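Local coordinates for Tv2483 (PDB 6DET), which binds L-arginine with high selectivity and, as a lipoprotein of the ABC-transporter solute-binding family 3, probably delivers it to an uptake system, at residues Asp44-Leu49 and Leu194-Asp199; Glu57-Asp62 and Arg252-Ser257; Val126-Gly131 and Cys187-Val192; Val147-Ala152 and Ile169-Thr174. One frame throughout, in Å; residues are numbered along the deposited sequence.

Four contacts sample the two lobes of a periplasmic-binding-protein fold. Contact 1 bridges the lobes beside the bound arginine. Contact 2, its centre about 9 Å away, lies on the lobe carrying 44-49 and joins contact 1 through backbone hydrogen bonds from Tyr61 and Asp62 to the carbonyls of Ile48 and Leu49. Contacts 3 and 4, centres about 14 Å apart, lie in the second lobe, where strands 120-129, 189-193, 143-148 and 167-172 are successive neighbours in one sheet. Along the chain contact 4 nests within contact 3, and contact 3 within contact 1; contacts 1 and 2 interleave. Contacts 1 and 4 both touch the ligand, held between the lobes, consistent with a closed, ligand-bound state.

Contact 1. Residues Asp44-Leu49 and Leu194-Asp199; sequences DFVPIL and LIYSLD. With ARG (arginine), chain B.
Pro47 and Tyr196 mark the closest backbone approach, their CA atoms 5.2 Å apart, where the loop Asp44-Leu49 passes the short helix 194-197 that follows strand 189-193. The loop turns at Ile48, which has positive phi (66°). The carbonyl of Pro47 faces the Tyr196 side chain, its O lying 3.3 Å from Tyr196 CB. Val46 is used on both branches: CG1 meets Tyr196 CB at 3.7 Å, while CG2 rests against the ligand guanidinium, 3.6 Å from its NH2. With CG lying between backbone N and carbonyl carbon (chi1 67°), the Tyr196 ring extends from the helix toward the ligand and places CE1 3.8 Å from the arginine CD. Pro47 CD approaches the same ring obliquely at CD2. Further along, Ile48 reaches across with CD1, 3.6 Å from Ile195 O and equally close to Asp199 OD2, and Leu49 CD2 meets Ile195 CG2 at 3.9 Å, the two side chains crossing nearly at right angles. Ile175, from helix 175-184, covers Pro47 and Tyr196. Tyr196 thus lines the aliphatic part of the ligand and Val46 CG2 packs on its guanidinium, an apolar surround consistent with polar residues elsewhere binding the charged groups.

Contact 2. Residues Glu57-Asp62 and Arg252-Ser257; sequences EIVGYD and RKWFGS
Aromatic packing on the first lobe joins the start of helix 61-73 to the last turn of C-terminal helix 246-255, about 12 Å from the bound arginine at the Phe255 side chain. The indole of Trp254 lies flat over the backbone as it passes from strand 58-59 into the helix. Gly60, at the N-cap position, sets its CA over the six-membered ring, 3.7 Å from the ring centroid and 23° off the normal, a CH-pi contact. Farther along the same face, toward the five-membered ring, Tyr61 CA comes within 3.6 Å of Trp254 CD1. Trp254 CH2 reaches beyond the glycine to Val59 CB at 4.2 Å. On the opposite indole face lies CE of the neighbouring Lys253. Both residues turn their nitrogens to one acceptor: Asp64 OD2 takes a hydrogen bond from Trp254 NE1 and a salt bridge from Lys253 NZ.

Tyr61 carries the second half of the contact. Its CG stands anti to the backbone N (chi1 -174°), which brings the ring beside both aromatics: CD1 meets Trp254 CD1 at the ring edge, 3.9 Å away, while one face receives Phe255. The Phe255 edge enters with CE2 over the centre of the tyrosine ring, 3.6 Å above its plane; the planes stand at 73° and the centroids 5.1 Å apart, a T-shaped stack. Ile48 and Leu198 also pack on Phe255. Flat and edge-on aromatic contacts thus supply the cohesion between the segments, while the shared carboxylate of Asp64 fixes the polar edge of the indole.

Contact 3. Residues Val126-Gly131 and Cys187-Val192; sequences VVTLAG and CDAIVV
Hydrogen bonding comes first: Val127 and Ile190 form an antiparallel hydrogen-bonded pair between strands 120-129 and 189-193. Val127 N donates to Ile190 O over 2.9 Å and Ile190 N returns a bond to Val127 O at 3.0 Å, both lying in the plane of the accepting carbonyl. Each acceptor also receives a CA-H...O contact, from Val126 CA to Ile190 O and from Ala189 CA to Val127 O, both 3.3 Å. Beyond Thr128 the strands part, and a water spans the opening, accepting from Leu129 N and donating to Asp188 O at 2.6 Å.

The apolar contacts divide between the sheet faces. On one, Val126 and Val191 form the adjacent non-hydrogen-bonded pair, but their methyls touch loosely; Val126 CG1, anti to its own nitrogen at chi1 177°, instead leans back to Ala189 CB at 3.7 Å. Thr128 CG2 approaches that same CB, so the small alanine side chain receives a methyl from each of two residues on the partner strand. Leu140 also covers Val126 and Ala189. On the other face, Val127 divides its contacts: CB meets Ile190 CG1 and CG2 reaches diagonally to Val192 CG2 at 3.7 Å, the valines crossing at about a right angle. Ile190 continues outward to Leu178 and Tyr179 of helix 175-184.

With Val127 and Ile190 paired here and their neighbours bonded outward, Val126 and Thr128 to Ile210 and Ser208 and Ala189 to Ala146, the chemistry is that of a buried sheet interior, and the bridging water carries the polar connection past the point where direct pairing stops.

Contact 4. Residues Val147-Ala152 and Ile169-Thr174; sequences VEADTA and IKAMAT. With ARG (arginine), chain B.
Glu148 leaves the end of strand 143-148 beside Met172, its partner in parallel pairing with strand 167-172. From CB, which points away from the neighbouring strand, CG stands anti to the backbone N (chi1 -170°) and passes 3.9 Å from Met172 O. The chain stays extended beyond it (chi2 179°), carrying CD into the pocket. There the carboxylate engages the ligand guanidinium through two separate hydrogen bonds: OE1 accepts from the arginine NE and OE2 from its NH1, each 2.8 Å long. This two-pronged pairing fixes the guanidinium's orientation and would pair the ligand's positive charge with a carboxylate.

The backbone behind the glutamate is secured to its neighbour. Val147 N donates to Lys170 O at 2.8 Å, Met172 N to Val147 O, and Ala149 N to Met172 O nearly straight, at 170°. Alongside, Val147 CG2 packs on Ile169 CG2 at 3.8 Å and Ala149 CB on Ala171 CB. A type II turn from Glu148 to Thr151 then bends the chain back, closed by Thr151 OG1 donating to Glu148 O over 2.7 Å. The turn leaves Thr151 CA 3.2 Å from the ligand OXT.

Strand 143-148, helix 153-158 and strand 167-172 form a beta-alpha-beta unit, and the ligand sits at the carboxyl end of its first strand, the placement typical of binding sites in the periplasmic-binding-protein fold.

Contact 1. Residues Asp44-Leu49 and Leu194-Asp199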
loop_
_atom_site.group_PDB
_atom_site.type_symbol
_atom_site.label_atom_id
_atom_site.label_comp_id
_atom_site.label_asym_id
_atom_site.label_seq_id
_atom_site.Cartn_x
_atom_site.Cartn_y
_atom_site.Cartn_z
ATOM N N ASP A 44 4.689 -6.315 -7.000
ATOM C CA ASP A 44 4.587 -7.732 -6.686
ATOM C C ASP A 44 5.619 -8.189 -5.655
ATOM O O ASP A 44 5.925 -9.385 -5.595
ATOM C CB ASP A 44 4.716 -8.551 -7.967
ATOM C CG ASP A 44 6.104 -8.512 -8.535
ATOM O OD1 ASP A 44 6.932 -7.686 -8.083
ATOM O OD2 ASP A 44 6.376 -9.335 -9.419
ATOM N N PHE A 45 6.128 -7.262 -4.833
ATOM C CA PHE A 45 7.075 -7.558 -3.769
ATOM C C PHE A 45 6.598 -7.045 -2.413
ATOM O O PHE A 45 7.395 -6.999 -1.471
ATOM C CB PHE A 45 8.452 -6.942 -4.091
ATOM C CG PHE A 45 8.391 -5.473 -4.468
ATOM C CD1 PHE A 45 8.390 -5.073 -5.794
ATOM C CD2 PHE A 45 8.290 -4.490 -3.484
ATOM C CE1 PHE A 45 8.337 -3.718 -6.136
ATOM C CE2 PHE A 45 8.213 -3.136 -3.825
ATOM C CZ PHE A 45 8.235 -2.750 -5.144
ATOM N N VAL A 46 5.337 -6.647 -2.273
ATOM C CA VAL A 46 4.906 -6.049 -0.999
ATOM C C VAL A 46 4.509 -7.175 -0.049
ATOM O O VAL A 46 3.526 -7.868 -0.326
ATOM C CB VAL A 46 3.733 -5.074 -1.191
ATOM C CG1 VAL A 46 3.290 -4.493 0.132
ATOM C CG2 VAL A 46 4.112 -3.946 -2.134
ATOM N N PRO A 47 5.215 -7.404 1.067
ATOM C CA PRO A 47 4.832 -8.523 1.947
ATOM C C PRO A 47 3.382 -8.437 2.417
ATOM O O PRO A 47 2.816 -7.350 2.567
ATOM C CB PRO A 47 5.815 -8.408 3.128
ATOM C CG PRO A 47 7.034 -7.684 2.545
ATOM C CD PRO A 47 6.394 -6.677 1.580
ATOM N N ILE A 48 2.780 -9.617 2.629
ATOM C CA ILE A 48 1.376 -9.787 3.038
ATOM C C ILE A 48 0.341 -9.344 1.998
ATOM O O ILE A 48 -0.623 -10.074 1.739
ATOM C CB ILE A 48 1.119 -9.086 4.388
ATOM C CG1 ILE A 48 2.274 -9.376 5.363
ATOM C CG2 ILE A 48 -0.199 -9.565 4.957
ATOM C CD1 ILE A 48 2.054 -8.863 6.814
ATOM N N LEU A 49 0.499 -8.155 1.403
ATOM C CA LEU A 49 -0.542 -7.609 0.524
ATOM C C LEU A 49 -0.483 -8.168 -0.901
ATOM O O LEU A 49 -1.529 -8.456 -1.495
ATOM C CB LEU A 49 -0.417 -6.088 0.471
ATOM C CG LEU A 49 -0.566 -5.312 1.804
ATOM C CD1 LEU A 49 -0.462 -3.812 1.518
ATOM C CD2 LEU A 49 -1.882 -5.655 2.482
ATOM N N LEU A 194 3.683 0.161 8.348
ATOM C CA LEU A 194 3.394 -0.836 9.367
ATOM C C LEU A 194 2.747 -2.085 8.783
ATOM O O LEU A 194 3.153 -3.208 9.104
ATOM C CB LEU A 194 2.487 -0.218 10.440
ATOM C CG LEU A 194 2.098 -1.143 11.588
ATOM C CD1 LEU A 194 3.326 -1.545 12.378
ATOM C CD2 LEU A 194 1.096 -0.422 12.486
ATOM N N ILE A 195 1.734 -1.917 7.914
ATOM C CA ILE A 195 0.890 -3.045 7.506
ATOM C C ILE A 195 1.721 -4.152 6.852
ATOM O O ILE A 195 1.544 -5.341 7.153
ATOM C CB ILE A 195 -0.240 -2.567 6.568
ATOM C CG1 ILE A 195 -1.350 -1.899 7.400
ATOM C CG2 ILE A 195 -0.795 -3.710 5.740
ATOM C CD1 ILE A 195 -2.238 -2.891 8.203
ATOM N N TYR A 196 2.608 -3.796 5.926
ATOM C CA TYR A 196 3.359 -4.853 5.250
ATOM C C TYR A 196 4.556 -5.305 6.058
ATOM O O TYR A 196 5.208 -6.279 5.661
ATOM C CB TYR A 196 3.774 -4.441 3.806
ATOM C CG TYR A 196 4.785 -3.312 3.634
ATOM C CD1 TYR A 196 4.437 -2.127 2.975
ATOM C CD2 TYR A 196 6.109 -3.469 4.050
ATOM C CE1 TYR A 196 5.358 -1.121 2.791
ATOM C CE2 TYR A 196 7.036 -2.469 3.884
ATOM C CZ TYR A 196 6.682 -1.305 3.251
ATOM O OH TYR A 196 7.625 -0.318 3.070
ATOM N N SER A 197 4.799 -4.671 7.210
ATOM C CA SER A 197 5.915 -4.974 8.113
ATOM C C SER A 197 5.522 -5.858 9.299
ATOM O O SER A 197 6.397 -6.248 10.086
ATOM C CB SER A 197 6.487 -3.667 8.642
ATOM O OG SER A 197 6.984 -2.907 7.579
ATOM N N LEU A 198 4.243 -6.217 9.436
ATOM C CA LEU A 198 3.809 -6.892 10.660
ATOM C C LEU A 198 4.547 -8.210 10.883
ATOM O O LEU A 198 4.925 -8.525 12.018
ATOM C CB LEU A 198 2.301 -7.109 10.630
ATOM C CG LEU A 198 1.541 -5.790 10.757
ATOM C CD1 LEU A 198 0.073 -6.002 10.475
ATOM C CD2 LEU A 198 1.749 -5.158 12.130
ATOM N N ASP A 199 4.769 -8.999 9.829
ATOM C CA ASP A 199 5.585 -10.202 9.997
ATOM C C ASP A 199 7.072 -9.873 10.062
ATOM O O ASP A 199 7.796 -10.436 10.890
ATOM C CB ASP A 199 5.340 -11.194 8.859
ATOM C CG ASP A 199 3.896 -11.667 8.784
ATOM O OD1 ASP A 199 3.209 -11.658 9.831
ATOM O OD2 ASP A 199 3.463 -12.065 7.674
HETATM N N ARG B . 1.656 3.057 0.820
HETATM C CA ARG B . 2.632 3.213 -0.290
HETATM C C ARG B . 2.061 4.167 -1.333
HETATM O O ARG B . 0.829 4.352 -1.356
HETATM C CB ARG B . 2.945 1.867 -0.940
HETATM C CG ARG B . 3.689 0.888 -0.039
HETATM C CD ARG B . 3.921 -0.481 -0.673
HETATM N NE ARG B . 4.798 -0.367 -1.821
HETATM C CZ ARG B . 4.416 -0.489 -3.088
HETATM N NH1 ARG B . 5.335 -0.312 -4.041
HETATM N NH2 ARG B . 3.150 -0.759 -3.406
HETATM O OXT ARG B . 2.817 4.719 -2.144
#

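Contact 2. Residues Glu57-Asp62 and Arg252-Ser257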
loop_
_atom_site.group_PDB
_atom_site.type_symbol
_atom_site.label_atom_id
_atom_site.label_comp_id
_atom_site.label_asym_id
_atom_site.label_seq_id
_atom_site.Cartn_x
_atom_site.Cartn_y
_atom_site.Cartn_z
ATOM N N GLU A 57 3.776 -17.486 -7.676
ATOM C CA GLU A 57 2.454 -16.908 -7.922
ATOM C C GLU A 57 2.274 -15.667 -7.049
ATOM O O GLU A 57 2.815 -15.578 -5.939
ATOM C CB GLU A 57 1.347 -17.923 -7.623
ATOM C CG GLU A 57 1.424 -19.219 -8.429
ATOM C CD GLU A 57 1.078 -19.025 -9.902
ATOM O OE1 GLU A 57 1.454 -19.887 -10.725
ATOM O OE2 GLU A 57 0.432 -18.009 -10.236
ATOM N N ILE A 58 1.521 -14.696 -7.557
ATOM C CA ILE A 58 1.209 -13.505 -6.770
ATOM C C ILE A 58 0.098 -13.844 -5.787
ATOM O O ILE A 58 -0.963 -14.336 -6.191
ATOM C CB ILE A 58 0.799 -12.328 -7.676
ATOM C CG1 ILE A 58 1.895 -12.005 -8.692
ATOM C CG2 ILE A 58 0.515 -11.086 -6.833
ATOM C CD1 ILE A 58 1.501 -10.922 -9.707
ATOM N N VAL A 59 0.338 -13.572 -4.499
ATOM C CA VAL A 59 -0.584 -13.919 -3.423
ATOM C C VAL A 59 -0.631 -12.747 -2.464
ATOM O O VAL A 59 0.241 -11.874 -2.475
ATOM C CB VAL A 59 -0.164 -15.200 -2.672
ATOM C CG1 VAL A 59 -0.262 -16.416 -3.589
ATOM C CG2 VAL A 59 1.258 -15.062 -2.126
ATOM N N GLY A 60 -1.673 -12.725 -1.636
ATOM C CA GLY A 60 -1.694 -11.763 -0.565
ATOM C C GLY A 60 -3.096 -11.276 -0.286
ATOM O O GLY A 60 -4.061 -11.691 -0.938
ATOM N N TYR A 61 -3.187 -10.400 0.710
ATOM C CA TYR A 61 -4.473 -9.875 1.157
ATOM C C TYR A 61 -5.195 -9.164 0.022
ATOM O O TYR A 61 -6.390 -9.384 -0.198
ATOM C CB TYR A 61 -4.241 -8.925 2.317
ATOM C CG TYR A 61 -5.480 -8.394 2.990
ATOM C CD1 TYR A 61 -6.411 -9.254 3.578
ATOM C CD2 TYR A 61 -5.689 -7.025 3.096
ATOM C CE1 TYR A 61 -7.545 -8.752 4.245
ATOM C CE2 TYR A 61 -6.801 -6.522 3.766
ATOM C CZ TYR A 61 -7.721 -7.399 4.337
ATOM O OH TYR A 61 -8.829 -6.948 5.012
ATOM N N ASP A 62 -4.490 -8.262 -0.680
ATOM C CA ASP A 62 -5.109 -7.510 -1.773
ATOM C C ASP A 62 -5.502 -8.445 -2.897
ATOM O O ASP A 62 -6.516 -8.238 -3.560
ATOM C CB ASP A 62 -4.163 -6.445 -2.327
ATOM C CG ASP A 62 -3.970 -5.255 -1.422
ATOM O OD1 ASP A 62 -4.611 -5.166 -0.346
ATOM O OD2 ASP A 62 -3.179 -4.367 -1.813
ATOM N N ARG A 252 -7.866 -12.309 8.825
ATOM C CA ARG A 252 -7.403 -13.233 9.859
ATOM C C ARG A 252 -6.358 -14.183 9.287
ATOM O O ARG A 252 -5.354 -14.479 9.938
ATOM C CB ARG A 252 -8.593 -14.004 10.450
ATOM C CG ARG A 252 -9.610 -13.103 11.163
ATOM C CD ARG A 252 -10.694 -13.885 11.905
ATOM N NE ARG A 252 -11.535 -12.978 12.671
ATOM C CZ ARG A 252 -12.729 -12.532 12.277
ATOM N NH1 ARG A 252 -13.248 -12.924 11.118
ATOM N NH2 ARG A 252 -13.417 -11.694 13.047
ATOM N N LYS A 253 -6.567 -14.635 8.052
ATOM C CA LYS A 253 -5.586 -15.472 7.360
ATOM C C LYS A 253 -4.229 -14.792 7.270
ATOM O O LYS A 253 -3.188 -15.409 7.551
ATOM C CB LYS A 253 -6.103 -15.802 5.962
ATOM C CG LYS A 253 -5.135 -16.548 5.037
ATOM C CD LYS A 253 -5.699 -16.525 3.592
ATOM C CE LYS A 253 -4.758 -17.098 2.548
ATOM N NZ LYS A 253 -5.381 -16.990 1.196
ATOM N N TRP A 254 -4.210 -13.529 6.845
ATOM C CA TRP A 254 -2.950 -12.868 6.507
ATOM C C TRP A 254 -2.319 -12.105 7.673
ATOM O O TRP A 254 -1.085 -11.958 7.709
ATOM C CB TRP A 254 -3.173 -11.907 5.339
ATOM C CG TRP A 254 -3.390 -12.616 4.046
ATOM C CD1 TRP A 254 -4.561 -12.736 3.361
ATOM C CD2 TRP A 254 -2.406 -13.341 3.294
ATOM N NE1 TRP A 254 -4.364 -13.479 2.218
ATOM C CE2 TRP A 254 -3.046 -13.863 2.158
ATOM C CE3 TRP A 254 -1.049 -13.591 3.472
ATOM C CZ2 TRP A 254 -2.364 -14.620 1.196
ATOM C CZ3 TRP A 254 -0.381 -14.347 2.522
ATOM C CH2 TRP A 254 -1.041 -14.851 1.408
ATOM N N PHE A 255 -3.132 -11.621 8.619
ATOM C CA PHE A 255 -2.677 -10.765 9.702
ATOM C C PHE A 255 -2.850 -11.380 11.084
ATOM O O PHE A 255 -2.294 -10.846 12.039
ATOM C CB PHE A 255 -3.441 -9.421 9.691
ATOM C CG PHE A 255 -3.228 -8.589 8.443
ATOM C CD1 PHE A 255 -2.004 -7.988 8.188
ATOM C CD2 PHE A 255 -4.268 -8.404 7.538
ATOM C CE1 PHE A 255 -1.803 -7.239 7.021
ATOM C CE2 PHE A 255 -4.091 -7.630 6.400
ATOM C CZ PHE A 255 -2.846 -7.059 6.133
ATOM N N GLY A 256 -3.624 -12.450 11.228
ATOM C CA GLY A 256 -3.876 -13.049 12.523
ATOM C C GLY A 256 -5.067 -12.456 13.264
ATOM O O GLY A 256 -5.457 -12.993 14.310
ATOM N N SER A 257 -5.628 -11.364 12.762
ATOM C CA SER A 257 -6.844 -10.742 13.302
ATOM C C SER A 257 -7.554 -9.992 12.190
ATOM O O SER A 257 -7.025 -9.826 11.080
ATOM C CB SER A 257 -6.512 -9.796 14.460
ATOM O OG SER A 257 -5.845 -8.645 13.974
#

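Contact 3. Residues Val126-Gly131 and Cys187-Val192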
loop_
_atom_site.group_PDB
_atom_site.type_symbol
_atom_site.label_atom_id
_atom_site.label_comp_id
_atom_site.label_asym_id
_atom_site.label_seq_id
_atom_site.Cartn_x
_atom_site.Cartn_y
_atom_site.Cartn_z
ATOM N N VAL A 126 9.533 4.371 11.338
ATOM C CA VAL A 126 10.959 4.497 11.050
ATOM C C VAL A 126 11.684 3.336 11.707
ATOM O O VAL A 126 11.514 3.085 12.911
ATOM C CB VAL A 126 11.520 5.841 11.528
ATOM C CG1 VAL A 126 13.027 5.890 11.264
ATOM C CG2 VAL A 126 10.819 6.972 10.800
ATOM N N VAL A 127 12.503 2.645 10.918
ATOM C CA VAL A 127 13.211 1.449 11.356
ATOM C C VAL A 127 14.704 1.734 11.304
ATOM O O VAL A 127 15.194 2.350 10.349
ATOM C CB VAL A 127 12.844 0.217 10.498
ATOM C CG1 VAL A 127 13.658 -1.013 10.906
ATOM C CG2 VAL A 127 11.325 -0.087 10.612
ATOM N N THR A 128 15.416 1.312 12.352
ATOM C CA THR A 128 16.863 1.447 12.438
ATOM C C THR A 128 17.457 0.088 12.778
ATOM O O THR A 128 16.727 -0.883 13.002
ATOM C CB THR A 128 17.287 2.477 13.499
ATOM O OG1 THR A 128 16.846 2.053 14.800
ATOM C CG2 THR A 128 16.694 3.825 13.204
ATOM N N LEU A 129 18.793 0.030 12.825
ATOM C CA LEU A 129 19.475 -1.122 13.400
ATOM C C LEU A 129 19.386 -1.065 14.921
ATOM O O LEU A 129 19.607 -0.013 15.527
ATOM C CB LEU A 129 20.930 -1.152 12.950
ATOM C CG LEU A 129 21.146 -1.222 11.438
ATOM C CD1 LEU A 129 22.589 -0.976 11.103
ATOM C CD2 LEU A 129 20.701 -2.566 10.905
ATOM N N ALA A 130 19.067 -2.207 15.537
ATOM C CA ALA A 130 18.670 -2.215 16.942
ATOM C C ALA A 130 19.848 -1.946 17.851
ATOM O O ALA A 130 19.674 -1.474 18.982
ATOM C CB ALA A 130 18.032 -3.556 17.305
ATOM N N GLY A 131 21.047 -2.225 17.376
ATOM C CA GLY A 131 22.209 -2.147 18.239
ATOM C C GLY A 131 22.836 -0.775 18.196
ATOM O O GLY A 131 24.012 -0.604 18.531
ATOM N N CYS A 187 22.351 4.112 4.599
ATOM C CA CYS A 187 21.457 5.007 5.315
ATOM C C CYS A 187 21.471 4.601 6.779
ATOM O O CYS A 187 21.913 3.509 7.133
ATOM C CB CYS A 187 20.041 4.952 4.760
ATOM S SG CYS A 187 19.266 3.356 5.019
ATOM N N ASP A 188 20.966 5.496 7.628
ATOM C CA ASP A 188 20.870 5.271 9.066
ATOM C C ASP A 188 19.496 4.794 9.502
ATOM O O ASP A 188 19.358 4.254 10.606
ATOM C CB ASP A 188 21.186 6.562 9.817
ATOM C CG ASP A 188 22.517 7.148 9.424
ATOM O OD1 ASP A 188 23.524 6.599 9.888
ATOM O OD2 ASP A 188 22.538 8.156 8.678
ATOM N N ALA A 189 18.486 5.011 8.675
ATOM C CA ALA A 189 17.129 4.596 8.977
ATOM C C ALA A 189 16.372 4.473 7.668
ATOM O O ALA A 189 16.812 4.990 6.636
ATOM C CB ALA A 189 16.430 5.591 9.883
ATOM N N ILE A 190 15.207 3.820 7.742
ATOM C CA ILE A 190 14.288 3.678 6.617
ATOM C C ILE A 190 12.862 3.932 7.086
ATOM O O ILE A 190 12.521 3.751 8.261
ATOM C CB ILE A 190 14.367 2.290 5.958
ATOM C CG1 ILE A 190 13.775 1.206 6.872
ATOM C CG2 ILE A 190 15.812 1.979 5.553
ATOM C CD1 ILE A 190 13.805 -0.188 6.305
ATOM N N VAL A 191 12.025 4.319 6.136
ATOM C CA VAL A 191 10.574 4.426 6.328
ATOM C C VAL A 191 9.917 3.214 5.686
ATOM O O VAL A 191 10.210 2.873 4.528
ATOM C CB VAL A 191 10.009 5.718 5.714
ATOM C CG1 VAL A 191 8.474 5.757 5.880
ATOM C CG2 VAL A 191 10.614 6.907 6.341
ATOM N N VAL A 192 9.023 2.558 6.426
ATOM C CA VAL A 192 8.232 1.458 5.893
ATOM C C VAL A 192 6.805 1.647 6.385
ATOM O O VAL A 192 6.542 2.433 7.303
ATOM C CB VAL A 192 8.782 0.078 6.309
ATOM C CG1 VAL A 192 10.184 -0.137 5.738
ATOM C CG2 VAL A 192 8.848 -0.059 7.833
HETATM O O HOH W 1 20.574 2.369 11.929
#

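Contact 4. Residues Val147-Ala152 and Ile169-Thr174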
loop_
_atom_site.group_PDB
_atom_site.type_symbol
_atom_site.label_atom_id
_atom_site.label_comp_id
_atom_site.label_asym_id
_atom_site.label_seq_id
_atom_site.Cartn_x
_atom_site.Cartn_y
_atom_site.Cartn_z
ATOM N N VAL A 147 13.712 5.813 1.642
ATOM C CA VAL A 147 12.277 5.637 1.457
ATOM C C VAL A 147 12.070 4.975 0.107
ATOM O O VAL A 147 12.882 5.123 -0.812
ATOM C CB VAL A 147 11.503 6.973 1.546
ATOM C CG1 VAL A 147 11.839 7.693 2.847
ATOM C CG2 VAL A 147 11.787 7.873 0.326
ATOM N N GLU A 148 10.985 4.235 -0.013
ATOM C CA GLU A 148 10.583 3.752 -1.326
ATOM C C GLU A 148 10.134 4.935 -2.200
ATOM O O GLU A 148 9.384 5.814 -1.757
ATOM C CB GLU A 148 9.489 2.692 -1.166
ATOM C CG GLU A 148 9.159 1.962 -2.442
ATOM C CD GLU A 148 8.071 0.878 -2.282
ATOM O OE1 GLU A 148 7.309 0.853 -1.280
ATOM O OE2 GLU A 148 7.957 0.054 -3.217
ATOM N N ALA A 149 10.637 4.988 -3.430
ATOM C CA ALA A 149 10.301 6.082 -4.330
ATOM C C ALA A 149 8.805 6.143 -4.599
ATOM O O ALA A 149 8.133 5.115 -4.696
ATOM C CB ALA A 149 11.024 5.928 -5.663
ATOM N N ASP A 150 8.305 7.372 -4.760
ATOM C CA ASP A 150 6.917 7.653 -5.148
ATOM C C ASP A 150 5.895 7.068 -4.181
ATOM O O ASP A 150 4.804 6.652 -4.595
ATOM C CB ASP A 150 6.627 7.161 -6.567
ATOM C CG ASP A 150 7.405 7.920 -7.610
ATOM O OD1 ASP A 150 6.868 8.923 -8.120
ATOM O OD2 ASP A 150 8.550 7.523 -7.913
ATOM N N THR A 151 6.227 7.080 -2.884
ATOM C CA THR A 151 5.309 6.665 -1.837
ATOM C C THR A 151 4.954 7.807 -0.895
ATOM O O THR A 151 4.354 7.558 0.157
ATOM C CB THR A 151 5.891 5.518 -1.008
ATOM O OG1 THR A 151 7.093 5.970 -0.352
ATOM C CG2 THR A 151 6.188 4.295 -1.865
ATOM N N ALA A 152 5.333 9.044 -1.226
ATOM C CA ALA A 152 5.186 10.189 -0.324
ATOM C C ALA A 152 5.857 9.943 1.023
ATOM O O ALA A 152 5.465 10.532 2.039
ATOM C CB ALA A 152 3.716 10.552 -0.101
ATOM N N ILE A 169 17.369 12.313 2.172
ATOM C CA ILE A 169 16.410 11.273 1.813
ATOM C C ILE A 169 16.905 10.548 0.568
ATOM O O ILE A 169 17.199 11.178 -0.458
ATOM C CB ILE A 169 15.013 11.862 1.609
ATOM C CG1 ILE A 169 14.528 12.433 2.945
ATOM C CG2 ILE A 169 14.061 10.794 1.104
ATOM C CD1 ILE A 169 13.294 13.288 2.840
ATOM N N LYS A 170 17.032 9.223 0.661
ATOM C CA LYS A 170 17.416 8.397 -0.485
ATOM C C LYS A 170 16.206 7.577 -0.904
ATOM O O LYS A 170 15.665 6.815 -0.100
ATOM C CB LYS A 170 18.590 7.471 -0.167
ATOM C CG LYS A 170 19.931 8.166 -0.192
ATOM C CD LYS A 170 21.072 7.197 0.039
ATOM C CE LYS A 170 22.395 7.933 0.068
ATOM N NZ LYS A 170 22.637 8.686 -1.190
ATOM N N ALA A 171 15.795 7.728 -2.158
ATOM C CA ALA A 171 14.658 6.996 -2.700
ATOM C C ALA A 171 15.146 5.742 -3.411
ATOM O O ALA A 171 16.072 5.806 -4.229
ATOM C CB ALA A 171 13.859 7.865 -3.670
ATOM N N MET A 172 14.527 4.613 -3.095
ATOM C CA MET A 172 14.890 3.323 -3.655
ATOM C C MET A 172 13.686 2.656 -4.306
ATOM O O MET A 172 12.532 3.007 -4.049
ATOM C CB MET A 172 15.488 2.454 -2.558
ATOM C CG MET A 172 16.467 3.268 -1.731
ATOM S SD MET A 172 17.659 2.298 -0.807
ATOM C CE MET A 172 18.964 3.517 -0.612
ATOM N N ALA A 173 13.966 1.691 -5.179
ATOM C CA ALA A 173 12.939 1.126 -6.044
ATOM C C ALA A 173 12.171 -0.044 -5.442
ATOM O O ALA A 173 11.082 -0.371 -5.939
ATOM C CB ALA A 173 13.577 0.654 -7.361
ATOM N N THR A 174 12.720 -0.722 -4.435
ATOM C CA THR A 174 12.006 -1.802 -3.766
ATOM C C THR A 174 12.141 -1.698 -2.253
ATOM O O THR A 174 13.007 -0.998 -1.705
ATOM C CB THR A 174 12.505 -3.188 -4.186
ATOM O OG1 THR A 174 13.789 -3.437 -3.598
ATOM C CG2 THR A 174 12.637 -3.301 -5.708
HETATM N N ARG B . 1.656 3.057 0.820
HETATM C CA ARG B . 2.632 3.213 -0.290
HETATM C C ARG B . 2.061 4.167 -1.333
HETATM O O ARG B . 0.829 4.352 -1.356
HETATM C CB ARG B . 2.945 1.867 -0.940
HETATM C CG ARG B . 3.689 0.888 -0.039
HETATM C CD ARG B . 3.921 -0.481 -0.673
HETATM N NE ARG B . 4.798 -0.367 -1.821
HETATM C CZ ARG B . 4.416 -0.489 -3.088
HETATM N NH1 ARG B . 5.335 -0.312 -4.041
HETATM N NH2 ARG B . 3.150 -0.759 -3.406
HETATM O OXT ARG B . 2.817 4.719 -2.144
#